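Local coordinates for serine protease inhibitor (Schistosoma haematobium, PDB 3STO), which probably inhibits serine-type endopeptidases, as a member of the serpin family, at residues E210-S215 / R294-T299; T226-M231 / I369-D374. One frame throughout, in Å; residues are numbered along the deposited sequence.

In the fold
In both contacts the segments sit two strands apart in the serpin sheet conventionally called C: contact 1 links side chains of 208-215 and 287-305 across strand 218-236, contact 2 joins 218-236 across 287-305 to the chain entering 373-376. Contact 1 is partly buried: Phe212 and Pro296 supply an apolar half, while Glu210 and Arg294 form a salt bridge at its more open end. Contact 2 lies at the surface, farther from the centre of the chain, and amounts to Ile369 and Pro371 lying against Glu228, with no salt bridge or hydrogen bond between its segments. Their centres are about 18 Å apart, and they touch where Arg294 CD packs on Thr226 CG2 at 3.9 Å.

Contact 1 of 2, residues E210-S215 / R294-T299; sequences EDFYIS and RLPKFT
The backbones of 210-215 and 294-299 come nearest at the CA atoms of Phe212 and Pro296, 8.5 Å from each other, and then diverge. In sheet C of the serpin fold, strand 218-236 pairs with both strands and lies between them, so only side chains meet, within the first three residues of each segment. Two pairs do the work. Toward the interior, CE2 of Phe212 is 4.0 Å from CG of Pro296; the two side chains cross at about a right angle, and one ring carbon of the proline makes the touch. Phe212 gets there with its CG anti to the backbone N (chi1 -174°). At the other end, an extended Glu210 side chain meets an equally extended Arg294. Glu210 OE2 lies 2.9 Å from Arg294 NH1 in a salt bridge, but the hydrogen bond within it is weak, bent to 128° at the hydrogen, and the carboxylate and guanidinium planes stand 75° apart. The stronger polar partner of Glu210 is Arg208, whose NE pairs with OE1. Arg294 NE and Arg208 NH2 are like charges close together, which the carboxylate shared by the two arginines probably offsets. Around the contact, Glu210 and Phe212 are bonded through their backbones to Val222 and Ile220 of strand 218-236, while Pro402 packs on Phe212 and Val377 on Pro296. Strand 287-305 passes here from sheet C to sheet A: Arg294 pairs by backbone with Phe375 and Val377, whereas Phe298 already packs against Leu346 and Leu348 of strand 339-348, its sheet A neighbour.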
loop_
_atom_site.group_PDB
_atom_site.type_symbol
_atom_site.label_atom_id
_atom_site.label_comp_id
_atom_site.label_asym_id
_atom_site.label_seq_id
_atom_site.Cartn_x
_atom_site.Cartn_y
_atom_site.Cartn_z
ATOM N N GLU A 210 8.552 -21.360 17.272
ATOM C CA GLU A 210 9.520 -21.944 16.367
ATOM C C GLU A 210 10.603 -20.908 16.057
ATOM O O GLU A 210 10.353 -19.714 16.120
ATOM C CB GLU A 210 8.799 -22.435 15.105
ATOM C CG GLU A 210 9.682 -23.049 14.010
ATOM C CD GLU A 210 8.907 -24.006 13.101
ATOM O OE1 GLU A 210 7.916 -24.597 13.588
ATOM O OE2 GLU A 210 9.290 -24.178 11.916
ATOM N N ASP A 211 11.806 -21.362 15.734
ATOM C CA ASP A 211 12.880 -20.447 15.378
ATOM C C ASP A 211 12.700 -19.770 14.033
ATOM O O ASP A 211 12.298 -20.403 13.062
ATOM C CB ASP A 211 14.238 -21.157 15.424
ATOM C CG ASP A 211 14.928 -20.975 16.758
ATOM O OD1 ASP A 211 14.228 -20.626 17.753
ATOM O OD2 ASP A 211 16.161 -21.173 16.807
ATOM N N PHE A 212 13.032 -18.486 13.976
ATOM C CA PHE A 212 13.025 -17.756 12.705
ATOM C C PHE A 212 14.429 -17.210 12.463
ATOM O O PHE A 212 14.991 -16.509 13.316
ATOM C CB PHE A 212 11.968 -16.636 12.719
ATOM C CG PHE A 212 11.799 -15.928 11.388
ATOM C CD1 PHE A 212 12.644 -14.879 11.031
ATOM C CD2 PHE A 212 10.775 -16.294 10.512
ATOM C CE1 PHE A 212 12.496 -14.240 9.830
ATOM C CE2 PHE A 212 10.614 -15.666 9.332
ATOM C CZ PHE A 212 11.473 -14.621 8.975
ATOM N N TYR A 213 15.003 -17.555 11.316
ATOM C CA TYR A 213 16.344 -17.108 11.000
ATOM C C TYR A 213 16.304 -15.745 10.353
ATOM O O TYR A 213 15.778 -15.603 9.245
ATOM C CB TYR A 213 17.022 -18.108 10.057
ATOM C CG TYR A 213 18.458 -17.782 9.654
ATOM C CD1 TYR A 213 19.536 -18.289 10.374
ATOM C CD2 TYR A 213 18.733 -17.014 8.515
ATOM C CE1 TYR A 213 20.854 -18.026 9.986
ATOM C CE2 TYR A 213 20.042 -16.750 8.113
ATOM C CZ TYR A 213 21.098 -17.263 8.860
ATOM O OH TYR A 213 22.401 -17.016 8.483
ATOM N N ILE A 214 16.854 -14.751 11.038
ATOM C CA ILE A 214 16.992 -13.388 10.492
ATOM C C ILE A 214 18.324 -13.203 9.741
ATOM O O ILE A 214 18.346 -12.755 8.621
ATOM C CB ILE A 214 16.906 -12.359 11.604
ATOM C CG1 ILE A 214 15.579 -12.500 12.350
ATOM C CG2 ILE A 214 17.082 -10.981 11.047
ATOM C CD1 ILE A 214 15.393 -11.468 13.445
ATOM N N SER A 215 19.424 -13.583 10.381
ATOM C CA SER A 215 20.754 -13.526 9.801
ATOM C C SER A 215 21.657 -14.437 10.648
ATOM O O SER A 215 21.215 -14.953 11.664
ATOM C CB SER A 215 21.277 -12.079 9.847
ATOM O OG SER A 215 21.382 -11.604 11.182
ATOM N N ARG A 294 4.062 -23.376 6.848
ATOM C CA ARG A 294 4.270 -22.733 8.145
ATOM C C ARG A 294 4.536 -21.279 7.942
ATOM O O ARG A 294 5.336 -20.892 7.096
ATOM C CB ARG A 294 5.435 -23.348 8.900
ATOM C CG ARG A 294 5.380 -24.848 8.990
ATOM C CD ARG A 294 6.272 -25.304 10.100
ATOM N NE ARG A 294 6.452 -26.733 10.063
ATOM C CZ ARG A 294 7.633 -27.314 10.152
ATOM N NH1 ARG A 294 8.718 -26.564 10.283
ATOM N NH2 ARG A 294 7.724 -28.629 10.122
ATOM N N LEU A 295 3.900 -20.475 8.766
ATOM C CA LEU A 295 3.856 -19.058 8.536
ATOM C C LEU A 295 3.788 -18.377 9.895
ATOM O O LEU A 295 2.892 -18.649 10.685
ATOM C CB LEU A 295 2.621 -18.702 7.660
ATOM C CG LEU A 295 2.376 -17.242 7.257
ATOM C CD1 LEU A 295 3.523 -16.734 6.361
ATOM C CD2 LEU A 295 1.005 -17.005 6.560
ATOM N N PRO A 296 4.725 -17.455 10.152
ATOM C CA PRO A 296 4.686 -16.649 11.379
ATOM C C PRO A 296 3.407 -15.776 11.485
ATOM O O PRO A 296 2.902 -15.240 10.491
ATOM C CB PRO A 296 5.939 -15.754 11.241
ATOM C CG PRO A 296 6.739 -16.360 10.154
ATOM C CD PRO A 296 5.811 -17.035 9.245
ATOM N N LYS A 297 2.883 -15.631 12.691
ATOM C CA LYS A 297 1.896 -14.609 12.914
ATOM C C LYS A 297 2.668 -13.335 13.282
ATOM O O LYS A 297 3.625 -13.373 14.031
ATOM C CB LYS A 297 0.897 -15.006 13.986
ATOM C CG LYS A 297 1.410 -14.961 15.351
ATOM C CD LYS A 297 0.403 -15.610 16.298
ATOM C CE LYS A 297 -0.998 -15.068 16.084
ATOM N NZ LYS A 297 -1.921 -15.501 17.198
ATOM N N PHE A 298 2.287 -12.213 12.686
ATOM C CA PHE A 298 2.997 -10.965 12.918
ATOM C C PHE A 298 2.132 -9.763 12.597
ATOM O O PHE A 298 1.062 -9.862 11.947
ATOM C CB PHE A 298 4.276 -10.895 12.077
ATOM C CG PHE A 298 4.036 -10.925 10.593
ATOM C CD1 PHE A 298 3.851 -12.130 9.930
ATOM C CD2 PHE A 298 3.978 -9.751 9.863
ATOM C CE1 PHE A 298 3.624 -12.151 8.555
ATOM C CE2 PHE A 298 3.736 -9.767 8.479
ATOM C CZ PHE A 298 3.560 -10.969 7.834
ATOM N N THR A 299 2.597 -8.615 13.059
ATOM C CA THR A 299 2.008 -7.394 12.571
ATOM C C THR A 299 3.049 -6.329 12.333
ATOM O O THR A 299 3.813 -6.002 13.240
ATOM C CB THR A 299 0.827 -6.909 13.447
ATOM O OG1 THR A 299 0.905 -5.495 13.624
ATOM C CG2 THR A 299 0.802 -7.602 14.770
#

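Contact 2 of 2, residues T226-M231 / I369-D374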
loop_
_atom_site.group_PDB
_atom_site.type_symbol
_atom_site.label_atom_id
_atom_site.label_comp_id
_atom_site.label_asym_id
_atom_site.label_seq_id
_atom_site.Cartn_x
_atom_site.Cartn_y
_atom_site.Cartn_z
ATOM N N THR A 226 0.578 -23.156 11.277
ATOM C CA THR A 226 0.874 -24.328 10.468
ATOM C C THR A 226 -0.428 -24.835 9.880
ATOM O O THR A 226 -1.470 -24.745 10.508
ATOM C CB THR A 226 1.570 -25.469 11.303
ATOM O OG1 THR A 226 0.698 -25.861 12.334
ATOM C CG2 THR A 226 2.850 -24.991 11.999
ATOM N N GLN A 227 -0.355 -25.366 8.669
ATOM C CA GLN A 227 -1.499 -25.975 8.041
ATOM C C GLN A 227 -1.093 -26.809 6.817
ATOM O O GLN A 227 -0.061 -26.556 6.153
ATOM C CB GLN A 227 -2.557 -24.898 7.735
ATOM C CG GLN A 227 -3.242 -24.947 6.385
ATOM C CD GLN A 227 -4.013 -23.644 6.082
ATOM O OE1 GLN A 227 -3.600 -22.863 5.229
ATOM N NE2 GLN A 227 -5.127 -23.415 6.786
ATOM N N GLU A 228 -1.865 -27.860 6.559
ATOM C CA GLU A 228 -1.657 -28.601 5.337
ATOM C C GLU A 228 -2.899 -28.400 4.520
ATOM O O GLU A 228 -4.002 -28.423 5.046
ATOM C CB GLU A 228 -1.388 -30.059 5.612
ATOM C CG GLU A 228 -0.488 -30.297 6.808
ATOM C CD GLU A 228 -0.832 -31.606 7.518
ATOM O OE1 GLU A 228 -0.530 -32.689 6.950
ATOM O OE2 GLU A 228 -1.424 -31.545 8.630
ATOM N N GLY A 229 -2.717 -28.152 3.238
ATOM C CA GLY A 229 -3.816 -27.681 2.431
ATOM C C GLY A 229 -3.531 -27.609 0.951
ATOM O O GLY A 229 -2.406 -27.811 0.492
ATOM N N VAL A 230 -4.587 -27.352 0.198
ATOM C CA VAL A 230 -4.462 -27.219 -1.223
ATOM C C VAL A 230 -4.232 -25.747 -1.454
ATOM O O VAL A 230 -4.925 -24.908 -0.877
ATOM C CB VAL A 230 -5.744 -27.689 -1.923
ATOM C CG1 VAL A 230 -5.683 -27.398 -3.420
ATOM C CG2 VAL A 230 -5.896 -29.158 -1.692
HETATM N N MSE A 231 -3.219 -25.422 -2.245
HETATM C CA MSE A 231 -3.048 -24.035 -2.654
HETATM C C MSE A 231 -2.198 -23.937 -3.895
HETATM O O MSE A 231 -1.584 -24.916 -4.317
HETATM C CB MSE A 231 -2.531 -23.149 -1.506
HETATM C CG MSE A 231 -1.226 -23.584 -0.840
HETATM SE SE MSE A 231 -0.849 -22.674 0.935
HETATM C CE MSE A 231 -1.532 -24.076 2.185
ATOM N N ILE A 369 -3.885 -35.604 5.015
ATOM C CA ILE A 369 -3.051 -35.329 3.844
ATOM C C ILE A 369 -1.555 -35.496 4.084
ATOM O O ILE A 369 -1.024 -35.159 5.153
ATOM C CB ILE A 369 -3.281 -33.893 3.361
ATOM C CG1 ILE A 369 -4.759 -33.680 3.059
ATOM C CG2 ILE A 369 -2.436 -33.581 2.146
ATOM C CD1 ILE A 369 -5.107 -32.221 2.862
ATOM N N ILE A 370 -0.878 -36.001 3.062
ATOM C CA ILE A 370 0.575 -36.002 3.033
ATOM C C ILE A 370 1.064 -35.056 1.919
ATOM O O ILE A 370 1.127 -35.435 0.753
ATOM C CB ILE A 370 1.108 -37.415 2.814
ATOM C CG1 ILE A 370 2.613 -37.373 2.529
ATOM C CG2 ILE A 370 0.331 -38.084 1.697
ATOM C CD1 ILE A 370 3.260 -38.734 2.396
ATOM N N PRO A 371 1.417 -33.817 2.284
ATOM C CA PRO A 371 1.637 -32.784 1.255
ATOM C C PRO A 371 2.817 -33.080 0.327
ATOM O O PRO A 371 3.818 -33.631 0.771
ATOM C CB PRO A 371 1.900 -31.523 2.084
ATOM C CG PRO A 371 2.431 -32.063 3.412
ATOM C CD PRO A 371 1.633 -33.303 3.648
ATOM N N GLU A 372 2.697 -32.723 -0.951
ATOM C CA GLU A 372 3.831 -32.870 -1.877
ATOM C C GLU A 372 4.963 -31.861 -1.624
ATOM O O GLU A 372 6.084 -32.105 -2.011
ATOM C CB GLU A 372 3.378 -32.748 -3.336
ATOM C CG GLU A 372 1.885 -32.997 -3.532
ATOM C CD GLU A 372 1.316 -32.314 -4.782
ATOM O OE1 GLU A 372 2.041 -32.190 -5.791
ATOM O OE2 GLU A 372 0.138 -31.898 -4.759
ATOM N N VAL A 373 4.657 -30.729 -0.991
ATOM C CA VAL A 373 5.607 -29.619 -0.873
ATOM C C VAL A 373 5.684 -29.048 0.543
ATOM O O VAL A 373 4.654 -28.869 1.209
ATOM C CB VAL A 373 5.208 -28.497 -1.874
ATOM C CG1 VAL A 373 5.147 -27.171 -1.223
ATOM C CG2 VAL A 373 6.120 -28.507 -3.078
ATOM N N ASP A 374 6.893 -28.770 1.027
ATOM C CA ASP A 374 7.001 -28.008 2.277
ATOM C C ASP A 374 7.155 -26.546 1.942
ATOM O O ASP A 374 7.892 -26.192 1.031
ATOM C CB ASP A 374 8.185 -28.444 3.117
ATOM C CG ASP A 374 7.937 -29.751 3.798
ATOM O OD1 ASP A 374 6.770 -30.191 3.786
ATOM O OD2 ASP A 374 8.898 -30.341 4.341
#
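Glu228, on strand 218-236, and Ile369, on the loop before strand 373-376, bury the most surface here, with Pro371 third. This is the edge of sheet C of the serpin fold, where the chain returns from what in serpins is the reactive-centre loop; residues 358-364, a little upstream, are not modelled, consistent with a mobile loop. The segments are not strand neighbours. Strand 287-305 runs between them, bonded by backbone to Gln227, Gly229 and Met231 on one flank and, through Thr290 and Ser292, to Val373 on the other. The loop arches over to meet Glu228, and the CA atoms of Glu228 and Pro371 are 6.7 Å apart. Ile369 points its side chain at the strand: the chain is extended at chi2 (168°), and its CD1 ends 4.5 Å from the carbonyl O of Glu228, beside the peptide leading into Gly229. The Pro371 ring comes in from farther along the loop. Its CD lies 4.0 Å from Glu228 OE1, while the ring also packs on Ser292 of the intervening strand. Glu228 itself has CG anti to its carbonyl carbon (chi1 -40°) and then bends at chi2, which carries the carboxylate up to the loop backbone. There OE2 takes a weak hydrogen bond from the backbone N of Ser367, a link to the loop just ahead of Ile369. The other oxygen is less comfortably placed: OE1 of Glu228 sits 3.1 Å from the carbonyl O of Ile369, two acceptors facing each other with no bond between them.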